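Local structure of CDA peptide synthetase I (Streptomyces coelicolor, 5DU9) at residues 291-296 with 361-366. The protein is a multidomain non-ribosomal peptide synthetase, represented here by its condensation domain. The protein carries 1 engineered substitution. Residues are numbered along the deposited sequence; the frame is centred on the assembly and turned at random.
Sequences SVPVTG and GPTVNV
Two backbone hydrogen bonds, both made by Ser291, join strand 287-294 to the start of strand 363-366. Ser291 N donates a hydrogen bond to Pro362 O at 2.9 Å, nearly straight (172°) but arriving from above that carbonyl's plane. Ser291 O takes the N-H of Val364 at 2.8 Å, almost in line with the C=O bond, and also receives a CA-H...O contact from Thr363 CA at 3.3 Å. Ser291 and Thr363 thus form a single parallel bridge. Beyond it the strands, 41° apart in direction, diverge, and at position 293 a proline has no N-H with which to continue the pairing.

The side chain of Ser291 adds a third bond. With OG turned back beside its own backbone N (chi1 -62°), the hydroxyl oxygen accepts Gly361 N at 3.1 Å, extending the contact to just ahead of strand 363-366.

Van der Waals packing of the Pro293 ring follows where the hydrogen bonds stop. Pro293 CD lies 3.2 Å from Val364 O and 4.1 Å from Thr363 CG2, while Pro293 CG meets the Asn365 side chain, 3.8 Å from OD1, the two side chains crossing at roughly a right angle.

Pro293 lies close to the bound (2S)-2-amino-N-butyl-propanamide, and Thr363 OG1 is hydrogen-bonded to NH1 of Arg312, a residue of the ligand pocket. Strand 287-294, itself paired with 311-318, is thereby bridged to 363-366, an outermost strand of the four-stranded sheet, next to 393-398; helix 267-283 packs against Pro362, Val364 and Val366.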
loop_
_atom_site.group_PDB
_atom_site.type_symbol
_atom_site.label_atom_id
_atom_site.label_comp_id
_atom_site.label_asym_id
_atom_site.label_seq_id
_atom_site.Cartn_x
_atom_site.Cartn_y
_atom_site.Cartn_z
ATOM N N SER A 291 2.835 -2.287 -12.808
ATOM C CA SER A 291 2.242 -1.073 -12.266
ATOM C C SER A 291 2.956 -0.693 -10.984
ATOM O O SER A 291 3.253 -1.549 -10.147
ATOM C CB SER A 291 0.743 -1.261 -12.016
ATOM O OG SER A 291 0.047 -1.538 -13.227
ATOM N N VAL A 292 3.234 0.599 -10.844
ATOM C CA VAL A 292 4.013 1.109 -9.736
ATOM C C VAL A 292 3.206 2.150 -8.962
ATOM O O VAL A 292 2.700 3.101 -9.549
ATOM C CB VAL A 292 5.333 1.736 -10.241
ATOM C CG1 VAL A 292 6.148 2.284 -9.087
ATOM C CG2 VAL A 292 6.138 0.704 -11.020
ATOM N N PRO A 293 3.066 1.967 -7.641
ATOM C CA PRO A 293 2.451 3.041 -6.856
ATOM C C PRO A 293 3.421 4.180 -6.548
ATOM O O PRO A 293 4.615 3.946 -6.354
ATOM C CB PRO A 293 2.013 2.336 -5.565
ATOM C CG PRO A 293 2.808 1.076 -5.489
ATOM C CD PRO A 293 3.497 0.836 -6.800
ATOM N N VAL A 294 2.901 5.405 -6.533
ATOM C CA VAL A 294 3.622 6.552 -6.004
ATOM C C VAL A 294 2.711 7.219 -4.980
ATOM O O VAL A 294 1.503 7.018 -5.010
ATOM C CB VAL A 294 4.040 7.541 -7.117
ATOM C CG1 VAL A 294 4.993 6.854 -8.091
ATOM C CG2 VAL A 294 2.825 8.087 -7.855
ATOM N N THR A 295 3.273 7.989 -4.058
ATOM C CA THR A 295 2.475 8.472 -2.936
ATOM C C THR A 295 1.471 9.547 -3.328
ATOM O O THR A 295 0.457 9.719 -2.659
ATOM C CB THR A 295 3.351 9.045 -1.815
ATOM O OG1 THR A 295 4.029 10.220 -2.274
ATOM C CG2 THR A 295 4.362 8.011 -1.342
ATOM N N GLY A 296 1.760 10.279 -4.398
ATOM C CA GLY A 296 0.911 11.388 -4.797
ATOM C C GLY A 296 1.010 12.574 -3.850
ATOM O O GLY A 296 0.155 13.463 -3.856
ATOM N N GLY A 361 -0.036 -3.893 -15.209
ATOM C CA GLY A 361 0.549 -5.200 -15.001
ATOM C C GLY A 361 0.422 -5.492 -13.525
ATOM O O GLY A 361 -0.302 -4.783 -12.822
ATOM N N PRO A 362 1.124 -6.522 -13.041
ATOM C CA PRO A 362 1.122 -6.717 -11.590
ATOM C C PRO A 362 1.579 -5.450 -10.886
ATOM O O PRO A 362 2.504 -4.799 -11.360
ATOM C CB PRO A 362 2.117 -7.862 -11.378
ATOM C CG PRO A 362 2.945 -7.893 -12.623
ATOM C CD PRO A 362 2.029 -7.461 -13.723
ATOM N N THR A 363 0.927 -5.086 -9.791
ATOM C CA THR A 363 1.377 -3.948 -9.010
ATOM C C THR A 363 2.580 -4.371 -8.184
ATOM O O THR A 363 2.501 -5.334 -7.425
ATOM C CB THR A 363 0.273 -3.407 -8.085
ATOM O OG1 THR A 363 -0.841 -2.970 -8.874
ATOM C CG2 THR A 363 0.792 -2.233 -7.256
ATOM N N VAL A 364 3.692 -3.663 -8.355
ATOM C CA VAL A 364 4.903 -3.928 -7.588
ATOM C C VAL A 364 5.080 -2.809 -6.573
ATOM O O VAL A 364 5.474 -1.696 -6.918
ATOM C CB VAL A 364 6.143 -4.033 -8.489
ATOM C CG1 VAL A 364 7.384 -4.365 -7.656
ATOM C CG2 VAL A 364 5.918 -5.088 -9.558
ATOM N N ASN A 365 4.781 -3.135 -5.319
ATOM C CA ASN A 365 4.751 -2.176 -4.230
ATOM C C ASN A 365 5.845 -2.486 -3.219
ATOM O O ASN A 365 5.638 -3.271 -2.291
ATOM C CB ASN A 365 3.370 -2.205 -3.563
ATOM C CG ASN A 365 3.233 -1.201 -2.439
ATOM O OD1 ASN A 365 4.101 -0.359 -2.225
ATOM N ND2 ASN A 365 2.120 -1.282 -1.717
ATOM N N VAL A 366 7.013 -1.885 -3.423
ATOM C CA VAL A 366 8.114 -2.000 -2.481
ATOM C C VAL A 366 7.914 -0.880 -1.480
ATOM O O VAL A 366 8.197 0.282 -1.772
ATOM C CB VAL A 366 9.482 -1.893 -3.169
ATOM C CG1 VAL A 366 10.604 -2.111 -2.153
ATOM C CG2 VAL A 366 9.591 -2.899 -4.302
#